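Local coordinates for probable branched-chain amino acid ABC transporter, amino acid binding protein (Thermus thermophilus, PDB 3LKB) that probably serves as the amino acid-binding protein of a branched-chain amino acid ABC transporter, and is seen here with valine bound, at residues F333-K338 with G355-E360; G235-A240 with E283-T288; K42-V47 with A300-Q305; Q6-F11 with K75-L80. The protein carries 2 engineered substitutions. One frame throughout, in Å; residues are numbered along the deposited sequence.

Overall arrangement
The chain starts in strand 6-14, the first strand of contact 4. After helix 21-41 it turns through 42-47, the first half of contact 3. Contact 4 then closes when 75-80 comes back beside 6-11. Contact 3 stays open until 300-305, so contacts 3 and 4 cross. They also touch, with Gly-46 O 3.0 Å from Gln-6 N, and tie strand 6-14, the turn before strand 47-55 and helix 285-308 together. Contact 2, between the starts of helices 236-242 and 285-308, is nested inside contact 3. Contact 1 follows in series and joins the loop at 333-338 to strand 357-362. Phe-333 packs on Thr-288 of contact 2.

Contact 1 of 4, residues F333-K338 with G355-E360; sequences FAVSTK and GLRILE
Val-335 meets the lead-in to strand 357-362 and its first residue with both of its methyl groups. CG1 lies over one face of the Arg-357 guanidinium, 3.5 Å from NE and 3.8 Å from CZ. Leu-359 CD2 lies over the opposite face, offset toward the rim. The flat group is thus held between two aliphatic side chains. The other Val-335 methyl, CG2, rests 3.6 Å from Gly-355 O. Farther along the loop, Thr-337 CG2 comes within 4.2 Å of Gly-355 CA, an approach eased by the lack of a side chain on the glycine.

Arg-357 reaches Val-335 by a bend at chi3 (-80°), after a nearly straight chi2. Its NH2 forms a salt bridge with Glu-260, and this bond would hold the plane against rotation under the valine. Gly-355 O accepts a hydrogen bond from Ser-254 OG, so the buried carbonyl beside CG2 has a polar partner. Backbone hydrogen bonds also hold both segments, Val-335 to Ser-254 and Arg-357 to Thr-253.

The loop between the two segments carries the sodium ligands Asp-344, Thr-351 and Gly-352. Strand 357-362 runs antiparallel to both of its sheet neighbours, 250-253 and 365-368. Upstream of Val-335, Phe-333 packs on helix 285-308, and Leu-356 packs on helix 126-140.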
loop_
_atom_site.group_PDB
_atom_site.type_symbol
_atom_site.label_atom_id
_atom_site.label_comp_id
_atom_site.label_asym_id
_atom_site.label_seq_id
_atom_site.Cartn_x
_atom_site.Cartn_y
_atom_site.Cartn_z
ATOM N N PHE A 333 -18.139 1.547 17.836
ATOM C CA PHE A 333 -16.746 1.534 17.339
ATOM C C PHE A 333 -15.750 2.156 18.297
ATOM O O PHE A 333 -14.592 1.695 18.396
ATOM C CB PHE A 333 -16.611 2.199 15.974
ATOM C CG PHE A 333 -17.242 1.431 14.888
ATOM C CD1 PHE A 333 -16.806 0.147 14.598
ATOM C CD2 PHE A 333 -18.257 1.973 14.145
ATOM C CE1 PHE A 333 -17.359 -0.567 13.550
ATOM C CE2 PHE A 333 -18.835 1.266 13.101
ATOM C CZ PHE A 333 -18.403 -0.002 12.809
ATOM N N ALA A 334 -16.203 3.176 19.013
ATOM C CA ALA A 334 -15.355 3.913 19.919
ATOM C C ALA A 334 -15.956 3.845 21.288
ATOM O O ALA A 334 -17.164 3.624 21.416
ATOM C CB ALA A 334 -15.233 5.398 19.470
ATOM N N VAL A 335 -15.124 4.085 22.294
ATOM C CA VAL A 335 -15.513 4.036 23.684
ATOM C C VAL A 335 -16.408 5.234 24.055
ATOM O O VAL A 335 -16.506 6.183 23.300
ATOM C CB VAL A 335 -14.254 4.018 24.587
ATOM C CG1 VAL A 335 -13.420 2.834 24.295
ATOM C CG2 VAL A 335 -13.419 5.297 24.430
ATOM N N SER A 336 -17.092 5.166 25.185
ATOM C CA SER A 336 -17.829 6.310 25.704
ATOM C C SER A 336 -17.528 6.503 27.204
ATOM O O SER A 336 -17.186 5.529 27.916
ATOM C CB SER A 336 -19.326 6.159 25.414
ATOM O OG SER A 336 -19.794 4.905 25.845
ATOM N N THR A 337 -17.546 7.736 27.699
ATOM C CA THR A 337 -17.364 7.896 29.163
ATOM C C THR A 337 -18.581 7.321 29.919
ATOM O O THR A 337 -19.623 7.066 29.310
ATOM C CB THR A 337 -17.092 9.315 29.545
ATOM O OG1 THR A 337 -18.193 10.121 29.110
ATOM C CG2 THR A 337 -15.800 9.798 28.842
ATOM N N LYS A 338 -18.460 7.056 31.219
ATOM C CA LYS A 338 -19.621 6.483 31.904
ATOM C C LYS A 338 -20.661 7.555 32.029
ATOM O O LYS A 338 -21.844 7.296 32.085
ATOM C CB LYS A 338 -19.289 5.813 33.232
ATOM C CG LYS A 338 -18.420 6.583 34.209
ATOM C CD LYS A 338 -18.473 5.831 35.535
ATOM C CE LYS A 338 -19.970 5.488 35.856
ATOM N NZ LYS A 338 -20.190 4.597 37.040
ATOM N N GLY A 355 -14.134 10.563 24.616
ATOM C CA GLY A 355 -13.305 9.735 25.492
ATOM C C GLY A 355 -12.225 8.944 24.763
ATOM O O GLY A 355 -12.315 8.655 23.542
ATOM N N LEU A 356 -11.180 8.611 25.518
ATOM C CA LEU A 356 -10.082 7.797 25.026
ATOM C C LEU A 356 -9.621 6.957 26.206
ATOM O O LEU A 356 -10.074 7.194 27.337
ATOM C CB LEU A 356 -8.941 8.655 24.432
ATOM C CG LEU A 356 -8.381 9.821 25.258
ATOM C CD1 LEU A 356 -7.704 9.345 26.483
ATOM C CD2 LEU A 356 -7.400 10.603 24.435
ATOM N N ARG A 357 -8.781 5.962 25.937
ATOM C CA ARG A 357 -8.114 5.225 26.993
ATOM C C ARG A 357 -6.633 5.111 26.650
ATOM O O ARG A 357 -6.216 5.399 25.517
ATOM C CB ARG A 357 -8.682 3.783 27.118
ATOM C CG ARG A 357 -10.206 3.627 27.213
ATOM C CD ARG A 357 -10.575 2.172 27.229
ATOM N NE ARG A 357 -10.565 1.579 25.891
ATOM C CZ ARG A 357 -10.890 0.312 25.614
ATOM N NH1 ARG A 357 -11.256 -0.509 26.609
ATOM N NH2 ARG A 357 -10.833 -0.136 24.346
ATOM N N ILE A 358 -5.837 4.738 27.644
ATOM C CA ILE A 358 -4.490 4.288 27.402
ATOM C C ILE A 358 -4.491 2.757 27.450
ATOM O O ILE A 358 -5.051 2.136 28.372
ATOM C CB ILE A 358 -3.510 4.851 28.461
ATOM C CG1 ILE A 358 -3.659 6.380 28.643
ATOM C CG2 ILE A 358 -2.059 4.396 28.260
ATOM C CD1 ILE A 358 -3.494 7.153 27.469
ATOM N N LEU A 359 -3.887 2.140 26.439
ATOM C CA LEU A 359 -3.755 0.681 26.416
ATOM C C LEU A 359 -2.268 0.328 26.453
ATOM O O LEU A 359 -1.437 1.126 26.008
ATOM C CB LEU A 359 -4.452 0.063 25.197
ATOM C CG LEU A 359 -5.932 0.529 25.060
ATOM C CD1 LEU A 359 -6.183 1.748 24.204
ATOM C CD2 LEU A 359 -6.873 -0.545 24.616
ATOM N N GLU A 360 -1.937 -0.842 27.010
ATOM C CA GLU A 360 -0.579 -1.301 27.081
ATOM C C GLU A 360 -0.460 -2.584 26.286
ATOM O O GLU A 360 -1.310 -3.479 26.428
ATOM C CB GLU A 360 -0.178 -1.571 28.533
ATOM C CG GLU A 360 1.277 -2.105 28.620
ATOM C CD GLU A 360 1.804 -2.350 30.021
ATOM O OE1 GLU A 360 1.078 -2.208 31.032
ATOM O OE2 GLU A 360 2.981 -2.718 30.120
#

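Contact 2 of 4, residues G235-A240 with E283-T288; sequences GPDLIA and ESVNYT
Asp-237 and Ser-284 make the polar link. Ser-284 OG donates to Asp-237 OD1 at 2.7 Å, on the syn lone pair of the carboxylate oxygen. OD2 is also near, 3.2 Å from the same OG. The hydroxyl has a second task. With chi1 at -171° it swings to the carbonyl side, where it accepts from Asn-286 N at 3.3 Å and caps the helix. One OG therefore gives to the aspartate and takes from the helix start.

Two helices begin here, 236-242 behind the N-cap residue Gly-235 and 285-308 behind the N-cap residue Ser-284. Periplasmic binding proteins of this family have two lobes around a ligand cleft. The contact probably spans the two lobes, since Ser-284 packs on Pro-26 of helix 21-41 and Leu-238 on helix 208-220. The start of helix 285-308 would be expected to favour the negative charge of Asp-237. Without the carboxylate of Asp-237, as with an alanine in its place, Ser-284 OG is likely to lose this acceptor and the two helix starts their polar link.

The remaining touches are van der Waals. Pro-236 CG lies 3.4 Å from Glu-283 O. Pro-236 CB approaches Glu-283 CG at 4.3 Å. Asn-286 touches Tyr-232, a residue of the valine pocket.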
loop_
_atom_site.group_PDB
_atom_site.type_symbol
_atom_site.label_atom_id
_atom_site.label_comp_id
_atom_site.label_asym_id
_atom_site.label_seq_id
_atom_site.Cartn_x
_atom_site.Cartn_y
_atom_site.Cartn_z
ATOM N N GLY A 235 -1.969 -0.440 17.902
ATOM C CA GLY A 235 -2.831 -1.539 17.575
ATOM C C GLY A 235 -2.044 -2.697 16.983
ATOM O O GLY A 235 -0.796 -2.706 16.970
ATOM N N PRO A 236 -2.780 -3.663 16.412
ATOM C CA PRO A 236 -2.217 -4.868 15.809
ATOM C C PRO A 236 -1.233 -4.605 14.705
ATOM O O PRO A 236 -0.336 -5.410 14.509
ATOM C CB PRO A 236 -3.461 -5.591 15.272
ATOM C CG PRO A 236 -4.523 -5.191 16.151
ATOM C CD PRO A 236 -4.261 -3.712 16.418
ATOM N N ASP A 237 -1.381 -3.494 14.000
ATOM C CA ASP A 237 -0.355 -3.048 13.062
ATOM C C ASP A 237 1.018 -2.876 13.703
ATOM O O ASP A 237 2.007 -3.407 13.180
ATOM C CB ASP A 237 -0.776 -1.753 12.367
ATOM C CG ASP A 237 -2.287 -1.662 12.202
ATOM O OD1 ASP A 237 -2.697 -2.042 11.079
ATOM O OD2 ASP A 237 -3.047 -1.311 13.232
ATOM N N LEU A 238 1.118 -2.151 14.818
ATOM C CA LEU A 238 2.424 -2.012 15.461
ATOM C C LEU A 238 2.985 -3.368 15.888
ATOM O O LEU A 238 4.172 -3.656 15.713
ATOM C CB LEU A 238 2.375 -1.056 16.657
ATOM C CG LEU A 238 3.690 -0.483 17.236
ATOM C CD1 LEU A 238 3.461 0.775 18.024
ATOM C CD2 LEU A 238 4.141 -1.420 18.261
ATOM N N ILE A 239 2.149 -4.212 16.456
ATOM C CA ILE A 239 2.623 -5.529 16.888
ATOM C C ILE A 239 3.164 -6.337 15.717
ATOM O O ILE A 239 4.207 -6.980 15.816
ATOM C CB ILE A 239 1.492 -6.329 17.605
ATOM C CG1 ILE A 239 0.925 -5.512 18.799
ATOM C CG2 ILE A 239 1.933 -7.787 17.903
ATOM C CD1 ILE A 239 1.965 -5.130 19.911
ATOM N N ALA A 240 2.479 -6.294 14.604
ATOM C CA ALA A 240 2.900 -7.050 13.451
ATOM C C ALA A 240 4.279 -6.587 12.937
ATOM O O ALA A 240 5.073 -7.410 12.435
ATOM C CB ALA A 240 1.852 -6.922 12.313
ATOM N N GLU A 283 -8.349 -6.867 11.299
ATOM C CA GLU A 283 -8.042 -6.539 12.686
ATOM C C GLU A 283 -7.414 -5.172 12.945
ATOM O O GLU A 283 -7.149 -4.823 14.091
ATOM C CB GLU A 283 -7.235 -7.652 13.358
ATOM C CG GLU A 283 -5.944 -7.998 12.712
ATOM C CD GLU A 283 -5.301 -9.299 13.286
ATOM O OE1 GLU A 283 -4.053 -9.452 13.119
ATOM O OE2 GLU A 283 -6.045 -10.153 13.882
ATOM N N SER A 284 -7.147 -4.412 11.887
ATOM C CA SER A 284 -6.499 -3.150 12.081
ATOM C C SER A 284 -7.426 -2.181 12.786
ATOM O O SER A 284 -8.610 -2.122 12.478
ATOM C CB SER A 284 -6.106 -2.584 10.737
ATOM O OG SER A 284 -5.284 -1.450 10.910
ATOM N N VAL A 285 -6.898 -1.413 13.724
ATOM C CA VAL A 285 -7.682 -0.365 14.344
ATOM C C VAL A 285 -8.050 0.696 13.309
ATOM O O VAL A 285 -9.058 1.372 13.448
ATOM C CB VAL A 285 -6.963 0.267 15.542
ATOM C CG1 VAL A 285 -5.865 1.272 15.073
ATOM C CG2 VAL A 285 -7.987 0.928 16.520
ATOM N N ASN A 286 -7.283 0.788 12.222
ATOM C CA ASN A 286 -7.631 1.758 11.156
ATOM C C ASN A 286 -8.766 1.362 10.196
ATOM O O ASN A 286 -9.494 2.202 9.658
ATOM C CB ASN A 286 -6.359 2.289 10.518
ATOM C CG ASN A 286 -5.544 3.065 11.544
ATOM O OD1 ASN A 286 -6.088 3.948 12.222
ATOM N ND2 ASN A 286 -4.305 2.689 11.748
ATOM N N TYR A 287 -8.955 0.067 10.047
ATOM C CA TYR A 287 -10.160 -0.463 9.444
ATOM C C TYR A 287 -11.342 -0.110 10.340
ATOM O O TYR A 287 -12.344 0.371 9.875
ATOM C CB TYR A 287 -9.975 -1.973 9.258
ATOM C CG TYR A 287 -10.978 -2.634 8.369
ATOM C CD1 TYR A 287 -10.967 -2.392 7.013
ATOM C CD2 TYR A 287 -11.966 -3.475 8.899
ATOM C CE1 TYR A 287 -11.876 -2.973 6.179
ATOM C CE2 TYR A 287 -12.923 -4.091 8.057
ATOM C CZ TYR A 287 -12.862 -3.813 6.689
ATOM O OH TYR A 287 -13.741 -4.363 5.799
ATOM N N THR A 288 -11.203 -0.233 11.649
ATOM C CA THR A 288 -12.243 0.268 12.566
ATOM C C THR A 288 -12.478 1.781 12.386
ATOM O O THR A 288 -13.614 2.243 12.356
ATOM C CB THR A 288 -11.866 0.010 14.054
ATOM O OG1 THR A 288 -11.293 -1.288 14.186
ATOM C CG2 THR A 288 -13.087 0.117 14.980
#

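Contact 3 of 4, residues K42-V47 with A300-Q305; sequences KLVPGV and AIRRAQ
Arg-302 crosses Val-44 at a slant and touches the loop at 42-47 through its aliphatic part. Its CB meets Val-44 CG1 at 3.6 Å. CG, turned away from the backbone N (chi1 -171°), lies 4.0 Å from the same methyl and 3.8 Å from Leu-43 O. CD comes closer to that carbonyl oxygen, at 3.5 Å. The chain then bends at chi3 (66°). At the tip, NH2 forms a salt bridge with Glu-299 of the same helix, which also pairs with Arg-303 NE. The charged end is thus tied back to helix 285-308, while the methylenes face the loop.

The loop is the link between helix 21-41 and strand 47-55 in a beta-alpha-beta unit whose strands, 6-14 and 47-55, are parallel. A Schellman motif with Lys-42 at its positive-phi position ends the helix, and Leu-43 N bonds to Ala-38 O. A type II turn from Val-44 to Val-47 follows, with Gly-46 in its positive-phi corner. It is closed by Val-47 N bonding to Val-44 O at 3.2 Å.

Gln-305, one turn beyond Arg-302, faces this turn. It bends at chi2, and its NE2 is 3.0 Å from Pro-45 O. Its CD lies 4.4 Å from Val-47 CG2. Ile-311 packs against both Gln-305 and Val-47.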
loop_
_atom_site.group_PDB
_atom_site.type_symbol
_atom_site.label_atom_id
_atom_site.label_comp_id
_atom_site.label_asym_id
_atom_site.label_seq_id
_atom_site.Cartn_x
_atom_site.Cartn_y
_atom_site.Cartn_z
ATOM N N LYS A 42 -29.377 -2.250 2.262
ATOM C CA LYS A 42 -30.315 -1.132 2.082
ATOM C C LYS A 42 -30.521 -0.319 3.378
ATOM O O LYS A 42 -31.639 -0.059 3.826
ATOM C CB LYS A 42 -31.641 -1.630 1.475
ATOM C CG LYS A 42 -31.629 -1.669 -0.070
ATOM C CD LYS A 42 -31.741 -3.102 -0.620
ATOM C CE LYS A 42 -33.213 -3.632 -0.658
ATOM N NZ LYS A 42 -33.340 -5.140 -0.446
ATOM N N LEU A 43 -29.408 0.064 3.974
ATOM C CA LEU A 43 -29.413 0.877 5.157
ATOM C C LEU A 43 -30.112 2.216 4.962
ATOM O O LEU A 43 -30.691 2.743 5.902
ATOM C CB LEU A 43 -27.980 1.125 5.607
ATOM C CG LEU A 43 -27.362 0.288 6.735
ATOM C CD1 LEU A 43 -27.817 -1.143 6.750
ATOM C CD2 LEU A 43 -25.850 0.387 6.620
ATOM N N VAL A 44 -30.021 2.796 3.771
ATOM C CA VAL A 44 -30.777 4.000 3.520
ATOM C C VAL A 44 -31.793 3.761 2.417
ATOM O O VAL A 44 -31.465 3.705 1.245
ATOM C CB VAL A 44 -29.922 5.275 3.252
ATOM C CG1 VAL A 44 -28.808 5.397 4.286
ATOM C CG2 VAL A 44 -29.339 5.231 1.864
ATOM N N PRO A 45 -33.044 3.656 2.805
ATOM C CA PRO A 45 -34.043 3.298 1.819
ATOM C C PRO A 45 -34.118 4.363 0.730
ATOM O O PRO A 45 -34.143 5.566 1.036
ATOM C CB PRO A 45 -35.347 3.239 2.643
ATOM C CG PRO A 45 -34.879 3.204 4.164
ATOM C CD PRO A 45 -33.640 4.088 4.078
ATOM N N GLY A 46 -34.072 3.906 -0.516
ATOM C CA GLY A 46 -34.200 4.748 -1.689
ATOM C C GLY A 46 -32.889 5.340 -2.192
ATOM O O GLY A 46 -32.910 6.222 -3.032
ATOM N N VAL A 47 -31.750 4.882 -1.673
ATOM C CA VAL A 47 -30.469 5.470 -2.050
ATOM C C VAL A 47 -29.467 4.391 -2.456
ATOM O O VAL A 47 -29.211 3.452 -1.699
ATOM C CB VAL A 47 -29.881 6.267 -0.879
ATOM C CG1 VAL A 47 -28.428 6.668 -1.156
ATOM C CG2 VAL A 47 -30.706 7.464 -0.599
ATOM N N ALA A 300 -25.712 9.960 8.846
ATOM C CA ALA A 300 -26.249 11.313 8.678
ATOM C C ALA A 300 -27.065 11.435 7.381
ATOM O O ALA A 300 -28.084 12.141 7.378
ATOM C CB ALA A 300 -25.161 12.336 8.702
ATOM N N ILE A 301 -26.666 10.771 6.305
ATOM C CA ILE A 301 -27.448 10.656 5.077
ATOM C C ILE A 301 -28.832 10.025 5.325
ATOM O O ILE A 301 -29.811 10.458 4.797
ATOM C CB ILE A 301 -26.693 9.876 3.915
ATOM C CG1 ILE A 301 -25.476 10.595 3.366
ATOM C CG2 ILE A 301 -27.587 9.519 2.828
ATOM C CD1 ILE A 301 -25.124 11.673 4.104
ATOM N N ARG A 302 -28.866 9.008 6.146
ATOM C CA ARG A 302 -30.080 8.341 6.513
ATOM C C ARG A 302 -31.020 9.245 7.290
ATOM O O ARG A 302 -32.164 9.293 7.017
ATOM C CB ARG A 302 -29.815 7.035 7.283
ATOM C CG ARG A 302 -31.020 6.212 7.504
ATOM C CD ARG A 302 -30.874 5.140 8.500
ATOM N NE ARG A 302 -30.681 5.671 9.798
ATOM C CZ ARG A 302 -31.629 6.018 10.639
ATOM N NH1 ARG A 302 -32.886 5.862 10.350
ATOM N NH2 ARG A 302 -31.284 6.518 11.770
ATOM N N ARG A 303 -30.487 9.960 8.249
ATOM C CA ARG A 303 -31.242 10.925 8.987
ATOM C C ARG A 303 -31.708 12.074 8.133
ATOM O O ARG A 303 -32.810 12.485 8.218
ATOM C CB ARG A 303 -30.506 11.379 10.217
ATOM C CG ARG A 303 -30.532 10.402 11.308
ATOM C CD ARG A 303 -29.381 10.561 12.130
ATOM N NE ARG A 303 -29.212 9.591 13.165
ATOM C CZ ARG A 303 -28.973 9.906 14.407
ATOM N NH1 ARG A 303 -28.987 11.144 14.715
ATOM N NH2 ARG A 303 -28.756 8.999 15.293
ATOM N N ALA A 304 -30.862 12.549 7.264
ATOM C CA ALA A 304 -31.316 13.497 6.267
ATOM C C ALA A 304 -32.530 12.964 5.449
ATOM O O ALA A 304 -33.446 13.737 5.132
ATOM C CB ALA A 304 -30.135 13.949 5.328
ATOM N N GLN A 305 -32.558 11.669 5.117
ATOM C CA GLN A 305 -33.646 11.196 4.259
ATOM C C GLN A 305 -34.933 11.100 5.005
ATOM O O GLN A 305 -35.994 11.407 4.465
ATOM C CB GLN A 305 -33.359 9.837 3.660
ATOM C CG GLN A 305 -32.883 9.952 2.261
ATOM C CD GLN A 305 -33.957 9.745 1.209
ATOM O OE1 GLN A 305 -34.177 10.619 0.354
ATOM N NE2 GLN A 305 -34.583 8.576 1.226
#

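Contact 4 of 4, residues Q6-F11 with K75-L80; sequences QQVTLF and KIPVFL
Phe-11 and Phe-79 both carry CG anti to the backbone N (chi1 158° and 175°), and the two side chains lie side by side, pointing the same way. They come from neighbouring parallel segments in what is probably the N-terminal alpha/beta lobe of the periplasmic binding protein fold. The planes differ by 23° but are slid apart, with centroids 5.7 Å from each other, so the rings barely overlap. The closest atoms are Phe-11 CE2 and Phe-79 CE1, at 3.4 Å. Ile-76 flanks Phe-11: its CG2 is 3.9 Å from Phe-11 CB, and its CD1 nears Phe-11 CD2 at the ring. Phe-67 stacks on Phe-79 from helix 60-72. Replacing the Phe-11 ring by the methyl of an alanine is likely to open a gap beside Ile-76 and leave the Phe-79 ring without this neighbour.

On another side of the strand, Leu-10 CG packs 4.1 Å from Leu-80 CD1. Just beyond Leu-80, Tyr-82, Ala-83 and Thr-84 line the valine pocket.

Leu-80 N donates to Phe-11 O at 3.1 Å. Just before this bond, where 75-78 is not yet strand, a water bridges the two segments. It accepts from Phe-11 N at 2.7 Å and donates to Thr-9 O and Val-78 O.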
loop_
_atom_site.group_PDB
_atom_site.type_symbol
_atom_site.label_atom_id
_atom_site.label_comp_id
_atom_site.label_asym_id
_atom_site.label_seq_id
_atom_site.Cartn_x
_atom_site.Cartn_y
_atom_site.Cartn_z
ATOM N N GLN A 6 -32.336 7.016 -5.824
ATOM C CA GLN A 6 -31.386 8.048 -6.269
ATOM C C GLN A 6 -29.928 7.641 -5.998
ATOM O O GLN A 6 -29.627 6.832 -5.111
ATOM C CB GLN A 6 -31.692 9.390 -5.614
ATOM C CG GLN A 6 -31.527 9.345 -4.107
ATOM C CD GLN A 6 -31.880 10.659 -3.445
ATOM O OE1 GLN A 6 -31.231 11.684 -3.678
ATOM N NE2 GLN A 6 -32.929 10.639 -2.619
ATOM N N GLN A 7 -29.020 8.199 -6.787
ATOM C CA GLN A 7 -27.608 7.945 -6.590
ATOM C C GLN A 7 -26.986 9.010 -5.662
ATOM O O GLN A 7 -27.185 10.240 -5.860
ATOM C CB GLN A 7 -26.886 7.894 -7.932
ATOM C CG GLN A 7 -25.442 7.456 -7.776
ATOM C CD GLN A 7 -24.740 7.244 -9.099
ATOM O OE1 GLN A 7 -24.190 6.155 -9.338
ATOM N NE2 GLN A 7 -24.734 8.277 -9.965
ATOM N N VAL A 8 -26.258 8.519 -4.656
ATOM C CA VAL A 8 -25.489 9.366 -3.763
ATOM C C VAL A 8 -23.995 8.916 -3.641
ATOM O O VAL A 8 -23.678 7.738 -3.356
ATOM C CB VAL A 8 -26.151 9.487 -2.359
ATOM C CG1 VAL A 8 -25.176 10.121 -1.352
ATOM C CG2 VAL A 8 -27.463 10.282 -2.432
ATOM N N THR A 9 -23.099 9.873 -3.867
ATOM C CA THR A 9 -21.690 9.617 -3.821
ATOM C C THR A 9 -21.053 9.812 -2.461
ATOM O O THR A 9 -21.189 10.856 -1.787
ATOM C CB THR A 9 -20.946 10.370 -4.868
ATOM O OG1 THR A 9 -21.384 9.880 -6.153
ATOM C CG2 THR A 9 -19.427 10.089 -4.712
ATOM N N LEU A 10 -20.376 8.747 -2.060
ATOM C CA LEU A 10 -19.646 8.722 -0.828
ATOM C C LEU A 10 -18.193 8.762 -1.277
ATOM O O LEU A 10 -17.724 7.837 -1.913
ATOM C CB LEU A 10 -19.974 7.439 -0.085
ATOM C CG LEU A 10 -19.771 7.575 1.423
ATOM C CD1 LEU A 10 -20.530 8.793 1.896
ATOM C CD2 LEU A 10 -20.264 6.351 2.122
ATOM N N PHE A 11 -17.508 9.867 -0.996
ATOM C CA PHE A 11 -16.189 10.087 -1.540
ATOM C C PHE A 11 -15.134 10.220 -0.431
ATOM O O PHE A 11 -15.281 10.986 0.509
ATOM C CB PHE A 11 -16.223 11.280 -2.512
ATOM C CG PHE A 11 -14.884 11.953 -2.748
ATOM C CD1 PHE A 11 -14.025 11.513 -3.763
ATOM C CD2 PHE A 11 -14.496 13.042 -1.980
ATOM C CE1 PHE A 11 -12.809 12.158 -4.009
ATOM C CE2 PHE A 11 -13.307 13.689 -2.213
ATOM C CZ PHE A 11 -12.448 13.233 -3.245
ATOM N N LYS A 75 -21.403 15.987 -6.875
ATOM C CA LYS A 75 -22.362 16.721 -6.008
ATOM C C LYS A 75 -22.371 16.219 -4.577
ATOM O O LYS A 75 -23.445 16.120 -3.960
ATOM C CB LYS A 75 -23.810 16.610 -6.531
ATOM C CG LYS A 75 -24.010 16.787 -8.017
ATOM C CD LYS A 75 -23.721 18.192 -8.478
ATOM C CE LYS A 75 -23.400 18.170 -9.964
ATOM N NZ LYS A 75 -23.192 19.548 -10.470
ATOM N N ILE A 76 -21.203 15.889 -4.040
ATOM C CA ILE A 76 -21.140 15.302 -2.701
ATOM C C ILE A 76 -21.785 16.167 -1.615
ATOM O O ILE A 76 -21.523 17.352 -1.534
ATOM C CB ILE A 76 -19.677 14.889 -2.268
ATOM C CG1 ILE A 76 -18.706 16.085 -2.256
ATOM C CG2 ILE A 76 -19.126 13.787 -3.177
ATOM C CD1 ILE A 76 -17.400 15.784 -1.570
ATOM N N PRO A 77 -22.612 15.555 -0.763
ATOM C CA PRO A 77 -23.171 16.196 0.411
ATOM C C PRO A 77 -22.291 16.117 1.679
ATOM O O PRO A 77 -22.603 16.785 2.684
ATOM C CB PRO A 77 -24.487 15.411 0.617
ATOM C CG PRO A 77 -24.138 14.022 0.139
ATOM C CD PRO A 77 -23.203 14.225 -1.002
ATOM N N VAL A 78 -21.222 15.311 1.611
ATOM C CA VAL A 78 -20.212 15.077 2.690
ATOM C C VAL A 78 -18.873 14.739 2.027
ATOM O O VAL A 78 -18.870 14.216 0.920
ATOM C CB VAL A 78 -20.490 13.798 3.561
ATOM C CG1 VAL A 78 -19.759 13.888 4.961
ATOM C CG2 VAL A 78 -21.935 13.563 3.752
ATOM N N PHE A 79 -17.774 14.963 2.748
ATOM C CA PHE A 79 -16.406 14.719 2.293
ATOM C C PHE A 79 -15.778 13.928 3.423
ATOM O O PHE A 79 -15.728 14.416 4.555
ATOM C CB PHE A 79 -15.693 16.065 2.174
ATOM C CG PHE A 79 -14.203 15.996 1.826
ATOM C CD1 PHE A 79 -13.629 14.886 1.188
ATOM C CD2 PHE A 79 -13.384 17.097 2.097
ATOM C CE1 PHE A 79 -12.265 14.855 0.837
ATOM C CE2 PHE A 79 -12.026 17.099 1.750
ATOM C CZ PHE A 79 -11.452 15.941 1.122
ATOM N N LEU A 80 -15.373 12.695 3.127
ATOM C CA LEU A 80 -14.545 11.870 3.995
ATOM C C LEU A 80 -13.089 12.166 3.610
ATOM O O LEU A 80 -12.671 11.912 2.467
ATOM C CB LEU A 80 -14.877 10.387 3.796
ATOM C CG LEU A 80 -16.297 9.961 4.183
ATOM C CD1 LEU A 80 -16.615 8.538 3.842
ATOM C CD2 LEU A 80 -16.498 10.151 5.633
HETATM O O HOH W 1 -19.044 11.853 -0.016
#